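Side-chain contacts in geranyltranstransferase (IspA) (Helicobacter pylori, PDB 3LLW), which probably acts as a magnesium-dependent prenyltransferase of isoprene biosynthesis, joining isoprenoid diphosphates as other members of the FPP/GGPP synthase family do: residues G219-L224 with T273-D278; A281-P284 with L289-N292; E42-L45 with K49-R52; K54-V59 with K78-I83; H33-K38 with A113-T118. All blocks are in the same frame, centred on the assembly; numbering follows the deposited sequence.

Contact 1: G219-L224 with T273-D278; sequences GLKMGL and TEVLND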
# COMPACT_ATOMS: atom_id res chain seq x y z
N GLY A 219 16.66 2.04 16.75
CA GLY A 219 16.18 2.78 15.59
C GLY A 219 15.29 3.94 15.92
O GLY A 219 15.39 5.01 15.31
N LEU A 220 14.41 3.74 16.90
CA LEU A 220 13.56 4.81 17.41
C LEU A 220 14.40 5.96 17.97
O LEU A 220 14.12 7.14 17.69
CB LEU A 220 12.62 4.27 18.48
CG LEU A 220 11.11 4.12 18.24
CD1 LEU A 220 10.74 3.76 16.81
CD2 LEU A 220 10.52 3.10 19.22
N LYS A 221 15.43 5.60 18.74
CA LYS A 221 16.31 6.57 19.38
C LYS A 221 17.17 7.29 18.36
O LYS A 221 17.34 8.51 18.41
CB LYS A 221 17.19 5.89 20.42
CG LYS A 221 17.57 6.78 21.58
CD LYS A 221 18.48 6.04 22.56
CE LYS A 221 17.98 6.19 23.98
NZ LYS A 221 17.42 7.56 24.26
N MET A 222 17.68 6.53 17.41
CA MET A 222 18.52 7.08 16.36
C MET A 222 17.73 7.95 15.36
O MET A 222 18.25 8.93 14.84
CB MET A 222 19.24 5.96 15.64
CG MET A 222 20.11 6.42 14.52
SD MET A 222 19.57 5.58 13.04
CE MET A 222 19.98 3.90 13.52
N GLY A 223 16.47 7.58 15.12
CA GLY A 223 15.59 8.32 14.23
C GLY A 223 15.23 9.67 14.81
O GLY A 223 15.11 10.65 14.07
N LEU A 224 15.05 9.72 16.13
CA LEU A 224 14.88 10.98 16.84
C LEU A 224 16.13 11.83 16.67
O LEU A 224 16.05 13.01 16.28
CB LEU A 224 14.60 10.74 18.32
CG LEU A 224 14.42 11.98 19.22
CD1 LEU A 224 13.24 12.84 18.75
CD2 LEU A 224 14.24 11.56 20.68
N THR A 273 25.68 10.84 21.98
CA THR A 273 26.47 10.14 22.97
C THR A 273 25.71 8.92 23.43
O THR A 273 26.24 7.82 23.39
CB THR A 273 26.79 11.07 24.19
OG1 THR A 273 27.69 12.11 23.77
CG2 THR A 273 27.40 10.30 25.35
N GLU A 274 24.46 9.14 23.83
CA GLU A 274 23.57 8.10 24.33
C GLU A 274 23.37 6.97 23.31
O GLU A 274 23.41 5.79 23.67
CB GLU A 274 22.22 8.75 24.65
CG GLU A 274 21.36 7.98 25.61
CD GLU A 274 20.03 8.67 25.86
OE1 GLU A 274 19.89 9.85 25.49
OE2 GLU A 274 19.13 8.02 26.42
N VAL A 275 23.18 7.36 22.05
CA VAL A 275 23.02 6.44 20.92
C VAL A 275 24.29 5.61 20.75
O VAL A 275 24.23 4.38 20.81
CB VAL A 275 22.63 7.22 19.59
CG1 VAL A 275 22.91 6.42 18.35
CG2 VAL A 275 21.17 7.63 19.61
N LEU A 276 25.43 6.28 20.60
CA LEU A 276 26.74 5.62 20.45
C LEU A 276 27.13 4.73 21.63
O LEU A 276 27.71 3.67 21.45
CB LEU A 276 27.84 6.66 20.16
CG LEU A 276 28.27 6.94 18.71
CD1 LEU A 276 27.25 6.53 17.64
CD2 LEU A 276 28.69 8.41 18.54
N ASN A 277 26.77 5.15 22.84
CA ASN A 277 27.06 4.38 24.04
C ASN A 277 26.21 3.12 24.18
O ASN A 277 26.70 2.09 24.64
CB ASN A 277 26.91 5.26 25.29
CG ASN A 277 27.67 4.72 26.47
OD1 ASN A 277 28.89 4.54 26.42
ND2 ASN A 277 26.96 4.45 27.56
N ASP A 278 24.95 3.21 23.78
CA ASP A 278 24.01 2.08 23.77
C ASP A 278 24.43 1.09 22.69
O ASP A 278 24.25 -0.12 22.82
CB ASP A 278 22.60 2.58 23.49
CG ASP A 278 21.56 2.01 24.44
OD1 ASP A 278 20.36 2.05 24.09
OD2 ASP A 278 21.93 1.54 25.54
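Lys221 NZ sits 2.8 Å from Glu274 OE2, a salt bridge and hydrogen bond that ties helix 209-236 to helix 261-279 on its outer side. The ammonium reaches the carboxylate from above, 70° out of the carboxylate plane, so the bond is directed at the flat of the group and not at its rim. The two side chains cross at about a right angle. Glu274 comes over nearly straight, with CG anti to the backbone N (chi1 -159°) and the rest of the chain extended, whereas Lys221 leaves its helix straight and bends at its last two torsions, which swing NZ onto Glu274 OE2, with Lys221 CE 3.3 Å from the same oxygen. A second carboxylate stands nearby: Asp278 OD1 lies 6.2 Å from Lys221 NZ, too far for a bond but close enough that it may add to the negative field around the lysine.

Beneath this polar pair the contact is apolar. Val275 turns its CG2 methyl onto the backbone of the facing helix, 4.2 Å from Met222 CA, and the aliphatic part of Lys221 slides past the valine in the opposite direction. Met222 then carries its sulfur toward Phe51 and its CE methyl toward Leu55, both of helix 51-63, and Leu297 of helix 287-301 touches both Met222 and Val275. The segment axes run antiparallel at 151° and approach to 10.0 Å, with a salt bridge at the margin and small contacts inside: a neighbouring-helix pair of the all-helical polyprenyl synthetase fold.

Contact 2: A281-P284 with L289-N292; sequences ALKP and LQEN. With SO4 (sulfate ion), chain E.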
# COMPACT_ATOMS: atom_id res chain seq x y z
N ALA A 281 27.43 -1.34 23.54
CA ALA A 281 27.06 -2.52 24.33
C ALA A 281 26.64 -3.68 23.42
O ALA A 281 26.17 -4.72 23.88
CB ALA A 281 25.93 -2.18 25.30
N LEU A 282 26.82 -3.48 22.11
CA LEU A 282 26.54 -4.51 21.12
C LEU A 282 27.84 -5.20 20.70
O LEU A 282 27.80 -6.30 20.14
CB LEU A 282 25.84 -3.88 19.91
CG LEU A 282 24.98 -4.70 18.95
CD1 LEU A 282 23.66 -5.10 19.60
CD2 LEU A 282 24.74 -3.89 17.71
N LYS A 283 28.97 -4.54 20.98
CA LYS A 283 30.33 -5.07 20.76
C LYS A 283 30.64 -6.52 21.19
O LYS A 283 31.26 -7.24 20.41
CB LYS A 283 31.40 -4.13 21.34
CG LYS A 283 31.72 -2.91 20.49
CD LYS A 283 33.11 -2.35 20.78
CE LYS A 283 33.37 -1.09 19.96
NZ LYS A 283 34.83 -0.78 19.83
N PRO A 284 30.26 -6.94 22.42
CA PRO A 284 30.55 -8.34 22.80
C PRO A 284 29.88 -9.42 21.94
O PRO A 284 30.58 -10.28 21.41
CB PRO A 284 30.04 -8.43 24.24
CG PRO A 284 30.04 -7.04 24.73
CD PRO A 284 29.63 -6.22 23.55
N LEU A 289 27.99 -6.36 13.31
CA LEU A 289 26.81 -5.50 13.35
C LEU A 289 27.14 -4.15 13.96
O LEU A 289 26.78 -3.09 13.40
CB LEU A 289 25.67 -6.19 14.11
CG LEU A 289 24.32 -5.47 14.30
CD1 LEU A 289 23.69 -5.04 12.99
CD2 LEU A 289 23.34 -6.36 15.08
N GLN A 290 27.84 -4.19 15.09
CA GLN A 290 28.25 -2.97 15.76
C GLN A 290 29.12 -2.12 14.83
O GLN A 290 28.98 -0.89 14.82
CB GLN A 290 28.99 -3.30 17.06
CG GLN A 290 29.17 -2.12 18.01
CD GLN A 290 30.37 -1.24 17.68
OE1 GLN A 290 31.42 -1.73 17.23
NE2 GLN A 290 30.23 0.06 17.90
N GLU A 291 29.97 -2.78 14.05
CA GLU A 291 30.93 -2.11 13.18
C GLU A 291 30.23 -1.39 12.03
O GLU A 291 30.53 -0.23 11.75
CB GLU A 291 31.94 -3.12 12.65
CG GLU A 291 33.13 -2.51 11.93
CD GLU A 291 34.24 -3.52 11.65
OE1 GLU A 291 33.96 -4.61 11.07
OE2 GLU A 291 35.40 -3.22 12.00
N ASN A 292 29.29 -2.08 11.38
CA ASN A 292 28.50 -1.49 10.30
C ASN A 292 27.62 -0.33 10.77
O ASN A 292 27.60 0.74 10.14
CB ASN A 292 27.64 -2.56 9.60
CG ASN A 292 28.47 -3.54 8.78
OD1 ASN A 292 29.69 -3.46 8.76
ND2 ASN A 292 27.79 -4.47 8.12
S SO4 E . 28.08 -10.41 14.34
O1 SO4 E . 29.51 -10.11 14.47
O2 SO4 E . 27.33 -9.15 14.24
O3 SO4 E . 27.88 -11.22 13.14
O4 SO4 E . 27.66 -11.18 15.51
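The backbone at 282-284 has helical angles without the regular hydrogen bonds and passes helix 287-301 near its start, with the CA atoms of Lys283 and Gln290 5.8 Å apart. Leu282 points into the protein and Lys283 runs along the surface, so the two divide the contact into an apolar half and a mixed one. In the apolar half, Leu282 CD2 rests 3.8 Å from Leu289 CG and almost as near to the CD2 methyl of the same leucine. Both leucines also touch Leu211 of helix 209-236, where Trp214 covers Leu282 as well.

In the mixed half the extended Lys283 chain lies across the amide end of Gln290. Gln290 folds at its second torsion (chi2 -84°), which lays its CD against the lysine methylenes: Lys283 CG is 3.5 Å from Gln290 CD, and Lys283 CE is 3.4 Å from Gln290 OE1. These are contacts of carbon with a polar group, and no hydrogen bond joins the two segments.

A sulfate, probably from the crystallisation liquor, accepts a hydrogen bond from Leu289 N to its O2 (3.0 Å, 151° at the hydrogen) and another from Leu288 N. The first turn of a helix offers such N-H groups to an anion, and the helix dipole would probably favour it there, while the turn itself closes through van der Waals contact.

Contact 3: E42-L45 with K49-R52; sequences EMVL and KRFR. With SO4 (sulfate ion), chain F.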
# COMPACT_ATOMS: atom_id res chain seq x y z
N GLU A 42 10.53 8.09 -11.56
CA GLU A 42 11.30 9.32 -11.69
C GLU A 42 11.79 9.92 -10.36
O GLU A 42 12.97 10.25 -10.23
CB GLU A 42 10.46 10.36 -12.45
CG GLU A 42 11.27 11.49 -13.03
CD GLU A 42 10.46 12.42 -13.93
OE1 GLU A 42 9.55 11.92 -14.64
OE2 GLU A 42 10.73 13.63 -13.93
N MET A 43 10.89 10.05 -9.38
CA MET A 43 11.25 10.60 -8.07
C MET A 43 12.07 9.61 -7.21
O MET A 43 12.73 10.02 -6.25
CB MET A 43 10.01 11.07 -7.30
CG MET A 43 9.18 12.15 -8.00
SD MET A 43 10.12 13.58 -8.60
CE MET A 43 9.94 13.44 -10.34
N VAL A 44 12.03 8.33 -7.55
CA VAL A 44 12.90 7.36 -6.86
C VAL A 44 14.32 7.50 -7.42
O VAL A 44 15.29 7.48 -6.66
CB VAL A 44 12.42 5.88 -7.03
CG1 VAL A 44 13.18 4.94 -6.07
CG2 VAL A 44 10.93 5.77 -6.81
N LEU A 45 14.41 7.68 -8.74
CA LEU A 45 15.71 7.84 -9.41
C LEU A 45 16.38 9.14 -9.02
O LEU A 45 17.58 9.17 -8.76
CB LEU A 45 15.56 7.78 -10.93
CG LEU A 45 15.16 6.42 -11.52
CD1 LEU A 45 14.87 6.54 -13.01
CD2 LEU A 45 16.22 5.37 -11.26
N LYS A 49 19.78 9.88 -0.78
CA LYS A 49 20.97 9.55 -0.01
C LYS A 49 20.89 8.09 0.43
O LYS A 49 21.90 7.50 0.83
CB LYS A 49 21.16 10.51 1.18
CG LYS A 49 22.16 11.64 0.91
CD LYS A 49 23.52 11.33 1.53
CE LYS A 49 24.67 11.63 0.56
NZ LYS A 49 24.79 10.57 -0.50
N ARG A 50 19.69 7.51 0.33
CA ARG A 50 19.42 6.07 0.55
C ARG A 50 19.66 5.63 2.00
O ARG A 50 20.10 4.51 2.26
CB ARG A 50 20.24 5.17 -0.41
CG ARG A 50 19.70 4.89 -1.81
CD ARG A 50 18.67 5.89 -2.33
NE ARG A 50 18.86 6.20 -3.75
CZ ARG A 50 17.92 6.67 -4.56
NH1 ARG A 50 18.21 6.94 -5.82
NH2 ARG A 50 16.68 6.88 -4.11
N PHE A 51 19.36 6.51 2.96
CA PHE A 51 19.63 6.23 4.35
C PHE A 51 18.94 4.94 4.83
O PHE A 51 19.57 4.13 5.51
CB PHE A 51 19.27 7.41 5.26
CG PHE A 51 19.65 7.20 6.72
CD1 PHE A 51 20.97 6.92 7.07
CD2 PHE A 51 18.69 7.28 7.72
CE1 PHE A 51 21.32 6.72 8.41
CE2 PHE A 51 19.03 7.10 9.06
CZ PHE A 51 20.35 6.81 9.41
N ARG A 52 17.69 4.74 4.44
CA ARG A 52 16.93 3.58 4.90
C ARG A 52 17.39 2.25 4.32
O ARG A 52 17.58 1.31 5.09
CB ARG A 52 15.42 3.80 4.77
CG ARG A 52 14.89 4.83 5.72
CD ARG A 52 13.95 5.79 5.01
NE ARG A 52 13.64 6.92 5.87
CZ ARG A 52 14.20 8.12 5.76
NH1 ARG A 52 13.85 9.07 6.60
NH2 ARG A 52 15.09 8.38 4.80
S SO4 F . 17.14 10.62 2.69
O1 SO4 F . 16.35 11.15 1.56
O2 SO4 F . 16.37 10.73 3.94
O3 SO4 F . 17.52 9.22 2.46
O4 SO4 F . 18.34 11.44 2.83
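Arg50 reaches back across the turn to helix 36-45 and closes both terminal nitrogens on one carbonyl oxygen, Val44 O. Arg50 NH2 lies 3.0 Å and Arg50 NH1 3.1 Å from Val44 O, with angles at the hydrogens of 149° and 142°, the bent values expected when two donors share one acceptor. The oxygen lies almost in the guanidinium plane, and both donors lie in the carbonyl plane, so the guanidinium meets the carbonyl edge-on, with its rotation fixed by the two bonds.

The side chain gets there by folding. It does not set out toward helix 36-45, and the guanidinium arrives only because the chain is bent at chi2 (22°), close to eclipsed, and again at chi3. The guanidinium has carboxylate partners too: Glu84 forms a salt bridge with NH2 and Glu19 with NE. Val44 packs on Leu22 and Thr88.

Arg52 turns to a different task. It starts with CG beside the backbone N and bends at chi2, which carries Arg52 NH2 to 2.8 Å from sulfate O2, the sulfate lying at the edge of the guanidinium and in its plane. Phe51 N makes a weak bond of 3.3 Å to sulfate O3, and Lys49 lays its CB against the same ion.

Helix 51-63 therefore begins with two kinds of anion partner. The buried Arg50 charge is probably largely offset by Glu84 and Glu19. Residues 49-52 belong to the family's GGKRxRP sequence, and the sulfate, probably from the crystallisation liquor, lies consistent with the region where relatives bind a substrate diphosphate.

Contact 4: K54-V59 with K78-I83; sequences KLFLAV and KIALSI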
# COMPACT_ATOMS: atom_id res chain seq x y z
N LYS A 54 20.40 1.69 3.23
CA LYS A 54 21.70 1.52 3.90
C LYS A 54 21.58 0.95 5.31
O LYS A 54 22.40 0.12 5.71
CB LYS A 54 22.50 2.81 3.91
CG LYS A 54 23.12 3.14 2.57
CD LYS A 54 23.64 4.56 2.53
CE LYS A 54 24.06 4.91 1.10
NZ LYS A 54 24.83 6.16 1.03
N LEU A 55 20.57 1.38 6.07
CA LEU A 55 20.34 0.83 7.41
C LEU A 55 19.95 -0.64 7.34
O LEU A 55 20.40 -1.43 8.15
CB LEU A 55 19.22 1.59 8.13
CG LEU A 55 19.51 2.99 8.66
CD1 LEU A 55 18.18 3.71 8.86
CD2 LEU A 55 20.30 2.89 9.95
N PHE A 56 19.09 -0.97 6.37
CA PHE A 56 18.65 -2.33 6.11
C PHE A 56 19.84 -3.22 5.81
O PHE A 56 20.01 -4.31 6.41
CB PHE A 56 17.66 -2.36 4.92
CG PHE A 56 17.31 -3.75 4.44
CD1 PHE A 56 17.77 -4.21 3.22
CD2 PHE A 56 16.55 -4.61 5.24
CE1 PHE A 56 17.46 -5.50 2.78
CE2 PHE A 56 16.24 -5.91 4.80
CZ PHE A 56 16.71 -6.36 3.59
N LEU A 57 20.66 -2.75 4.88
CA LEU A 57 21.85 -3.48 4.44
C LEU A 57 22.96 -3.54 5.50
O LEU A 57 23.71 -4.50 5.53
CB LEU A 57 22.38 -2.92 3.13
CG LEU A 57 21.51 -3.18 1.90
CD1 LEU A 57 21.97 -2.29 0.73
CD2 LEU A 57 21.58 -4.65 1.53
N ALA A 58 23.04 -2.55 6.37
CA ALA A 58 23.99 -2.57 7.48
C ALA A 58 23.77 -3.77 8.38
O ALA A 58 24.73 -4.41 8.75
CB ALA A 58 23.91 -1.29 8.29
N VAL A 59 22.51 -4.06 8.71
CA VAL A 59 22.14 -5.16 9.59
C VAL A 59 22.34 -6.49 8.88
O VAL A 59 22.88 -7.44 9.43
CB VAL A 59 20.67 -5.03 10.07
CG1 VAL A 59 20.35 -6.06 11.15
CG2 VAL A 59 20.42 -3.66 10.62
N LYS A 78 15.63 -5.99 -3.71
CA LYS A 78 14.19 -5.82 -3.85
C LYS A 78 13.54 -5.31 -2.56
O LYS A 78 12.85 -4.29 -2.58
CB LYS A 78 13.53 -7.14 -4.25
CG LYS A 78 13.61 -7.46 -5.73
CD LYS A 78 13.10 -8.87 -5.94
CE LYS A 78 13.33 -9.36 -7.37
NZ LYS A 78 12.95 -10.81 -7.49
N ILE A 79 13.81 -6.01 -1.45
CA ILE A 79 13.38 -5.59 -0.12
C ILE A 79 13.85 -4.19 0.27
O ILE A 79 13.06 -3.37 0.77
CB ILE A 79 13.85 -6.58 0.94
CG1 ILE A 79 13.24 -7.97 0.64
CG2 ILE A 79 13.52 -6.06 2.32
CD1 ILE A 79 13.83 -9.12 1.43
N ALA A 80 15.13 -3.91 0.05
CA ALA A 80 15.70 -2.59 0.30
C ALA A 80 15.00 -1.53 -0.55
O ALA A 80 14.73 -0.42 -0.07
CB ALA A 80 17.20 -2.61 0.01
N LEU A 81 14.69 -1.89 -1.79
CA LEU A 81 13.99 -1.02 -2.75
C LEU A 81 12.54 -0.77 -2.31
O LEU A 81 12.00 0.33 -2.54
CB LEU A 81 14.04 -1.60 -4.17
CG LEU A 81 13.52 -0.73 -5.32
CD1 LEU A 81 14.07 0.68 -5.25
CD2 LEU A 81 13.79 -1.35 -6.68
N SER A 82 11.91 -1.75 -1.66
CA SER A 82 10.53 -1.56 -1.19
C SER A 82 10.46 -0.48 -0.12
O SER A 82 9.52 0.30 -0.10
CB SER A 82 9.95 -2.85 -0.64
OG SER A 82 10.48 -3.10 0.63
N ILE A 83 11.47 -0.44 0.75
CA ILE A 83 11.59 0.60 1.77
C ILE A 83 11.80 1.98 1.11
O ILE A 83 11.21 2.97 1.54
CB ILE A 83 12.74 0.31 2.73
CG1 ILE A 83 12.60 -1.10 3.33
CG2 ILE A 83 12.74 1.33 3.86
CD1 ILE A 83 13.79 -1.56 4.19
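Apolar contact does all the work here, and Phe56 is at its centre, meeting Ile79, Ala80 and Ile83 of helix 73-94. With CG anti to the backbone N (chi1 171°), the phenylalanine projects straight at the other helix. Its far end meets Ile79, where CG2 is 3.4 Å from Phe56 CZ, the two side chains crossing at about a right angle. One flank takes the methyl of Ala80, its CB 3.6 Å from Phe56 CD1. Nearer the root of the side chain, Ile83 CD1 lies 4.0 Å from Phe56 CB. All three methyls approach the ring obliquely.

No hydrogen bond crosses between the segments; within helix 73-94, Ser82 OG gives its proton to Ile79 O at 2.6 Å, which satisfies a hydroxyl on a side chain that also packs on Leu134 and Leu135 of helix 117-137.

The segment axes approach to 9.7 Å and run antiparallel at 147°. Phe18 of helix 6-23 covers Ala80, and Ser196 and Met199 of helix 178-204 cover Ile83. With no polar group engaged across this buried pair, these two segments meet through the fit of one aromatic ring among aliphatic groups.

Contact 5: H33-K38 with A113-T118; sequences HPYLEK and AKYDET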
# COMPACT_ATOMS: atom_id res chain seq x y z
N HIS A 33 -1.00 5.92 -22.37
CA HIS A 33 -0.68 7.09 -21.56
C HIS A 33 0.72 7.57 -21.92
O HIS A 33 1.68 6.79 -21.83
CB HIS A 33 -0.78 6.79 -20.06
CG HIS A 33 -0.88 8.02 -19.20
ND1 HIS A 33 0.16 8.91 -19.04
CD2 HIS A 33 -1.89 8.48 -18.44
CE1 HIS A 33 -0.22 9.88 -18.23
NE2 HIS A 33 -1.45 9.63 -17.84
N PRO A 34 0.85 8.86 -22.31
CA PRO A 34 2.10 9.45 -22.79
C PRO A 34 3.27 9.39 -21.80
O PRO A 34 4.42 9.26 -22.22
CB PRO A 34 1.74 10.93 -23.01
CG PRO A 34 0.30 10.98 -23.07
CD PRO A 34 -0.24 9.84 -22.28
N TYR A 35 2.99 9.51 -20.50
CA TYR A 35 4.10 9.68 -19.56
C TYR A 35 4.08 8.93 -18.23
O TYR A 35 5.01 9.08 -17.45
CB TYR A 35 4.39 11.17 -19.33
CG TYR A 35 3.27 12.00 -18.74
CD1 TYR A 35 2.70 11.70 -17.48
CD2 TYR A 35 2.82 13.15 -19.41
CE1 TYR A 35 1.69 12.49 -16.93
CE2 TYR A 35 1.82 13.96 -18.86
CZ TYR A 35 1.26 13.62 -17.62
OH TYR A 35 0.27 14.41 -17.08
N LEU A 36 3.05 8.13 -17.98
CA LEU A 36 2.90 7.47 -16.68
C LEU A 36 4.06 6.52 -16.30
O LEU A 36 4.46 6.46 -15.13
CB LEU A 36 1.55 6.75 -16.60
CG LEU A 36 1.05 6.43 -15.19
CD1 LEU A 36 0.62 7.71 -14.48
CD2 LEU A 36 -0.10 5.44 -15.27
N GLU A 37 4.60 5.81 -17.29
CA GLU A 37 5.68 4.85 -17.08
C GLU A 37 7.01 5.50 -16.67
O GLU A 37 7.74 4.95 -15.82
CB GLU A 37 5.88 4.02 -18.35
CG GLU A 37 6.93 2.91 -18.24
CD GLU A 37 7.41 2.45 -19.61
OE1 GLU A 37 8.38 3.05 -20.12
OE2 GLU A 37 6.81 1.51 -20.17
N LYS A 38 7.34 6.64 -17.27
CA LYS A 38 8.57 7.36 -16.88
C LYS A 38 8.35 8.11 -15.57
O LYS A 38 9.25 8.16 -14.72
CB LYS A 38 9.11 8.29 -17.99
CG LYS A 38 8.08 9.12 -18.75
CD LYS A 38 8.07 8.83 -20.26
CE LYS A 38 7.67 7.38 -20.61
NZ LYS A 38 6.23 7.07 -20.33
N ALA A 113 4.39 19.72 -10.57
CA ALA A 113 4.95 20.83 -11.33
C ALA A 113 5.24 20.38 -12.75
O ALA A 113 4.85 21.05 -13.71
CB ALA A 113 6.22 21.36 -10.66
N LYS A 114 5.89 19.22 -12.88
CA LYS A 114 6.30 18.70 -14.18
C LYS A 114 5.12 18.18 -14.99
O LYS A 114 5.07 18.37 -16.21
CB LYS A 114 7.35 17.60 -14.02
CG LYS A 114 7.98 17.18 -15.34
CD LYS A 114 9.13 16.20 -15.15
CE LYS A 114 9.65 15.71 -16.49
NZ LYS A 114 11.00 15.10 -16.39
N TYR A 115 4.17 17.55 -14.32
CA TYR A 115 3.02 16.96 -15.02
C TYR A 115 1.73 17.64 -14.59
O TYR A 115 1.35 18.67 -15.15
CB TYR A 115 2.98 15.45 -14.79
CG TYR A 115 4.24 14.72 -15.21
CD1 TYR A 115 4.57 14.57 -16.56
CD2 TYR A 115 5.10 14.18 -14.25
CE1 TYR A 115 5.72 13.89 -16.95
CE2 TYR A 115 6.25 13.51 -14.62
CZ TYR A 115 6.55 13.35 -15.97
OH TYR A 115 7.70 12.68 -16.33
N ASP A 116 1.06 17.06 -13.59
CA ASP A 116 -0.13 17.66 -12.97
C ASP A 116 -0.35 17.01 -11.61
O ASP A 116 0.31 16.02 -11.28
CB ASP A 116 -1.37 17.49 -13.87
CG ASP A 116 -1.54 16.07 -14.39
OD1 ASP A 116 -1.31 15.85 -15.60
OD2 ASP A 116 -1.88 15.17 -13.58
N GLU A 117 -1.27 17.58 -10.84
CA GLU A 117 -1.55 17.17 -9.46
C GLU A 117 -2.01 15.72 -9.36
O GLU A 117 -1.53 14.97 -8.51
CB GLU A 117 -2.62 18.08 -8.87
CG GLU A 117 -2.47 18.38 -7.40
CD GLU A 117 -3.31 19.58 -6.97
OE1 GLU A 117 -3.45 19.79 -5.74
OE2 GLU A 117 -3.83 20.31 -7.85
N THR A 118 -2.94 15.35 -10.24
CA THR A 118 -3.54 14.03 -10.30
C THR A 118 -2.48 12.94 -10.46
O THR A 118 -2.43 12.00 -9.64
CB THR A 118 -4.59 13.98 -11.43
OG1 THR A 118 -5.75 14.72 -11.01
CG2 THR A 118 -5.02 12.56 -11.72
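Tyr115 sets CD1 over one face of the Tyr35 ring at the surface, centroids 4.2 Å apart and planes at 33°, an oblique pair. Tyr115 CD1 stands above the centre of that ring, 3.5 Å from Tyr35 CD1, and the two side chains run past each other in opposite directions. Tyr35 OH thereby ends beside the side chain of Asp116, with Asp116 OD1 2.6 Å away at the ring's edge; the angle is poor for a hydrogen bond. The carboxylate is engaged by Thr119, whose OG1 bonds Asp116 OD2 and, weakly, Tyr35 OH, and it also caps a backbone N just past the segment.

Tyr35 CG stands between the backbone N and the carbonyl carbon (chi1 61°), which turns the ring toward Tyr115; the same choice at Asp116 brings its carboxylate to Tyr35 OH. Behind Tyr35, its own N-H bonds to His33 ND1 (3.2 Å, 163°), nearly in the imidazole plane. The far end of Tyr115 is fixed as well, its OH bonding to Glu42, and Lys114 CG covers one face of its ring.

From the second subunit, Tyr170 brings its ring against those of both His33 and Tyr35, so the dimer partner borders the contact. The pair joins the start of helix 36-45, N-capped by Tyr35, to the junction between the short helix 111-114 and helix 117-137.

Contacts 3 and 4 lie nearest the middle of the chain, their centres about 12 Å apart, and share helix 51-63. That helix packs on contacts 1 and 2, through Phe51 and Leu55 on Met222 and through Ala58 O bonded to Asn292 ND2. Contacts 1 and 2 follow one another in sequence, centres about 13 Å apart. Contact 5 lies on the opposite side of the chain's centre, its centre about 40 Å from that of contact 1, beside the second subunit; helix 36-45 links it to contact 3 through Glu42. Along the chain, contact 5 encloses contacts 3 and 4, with 1 and 2 after them, so helix 51-63 bridges early and late helices of the fold.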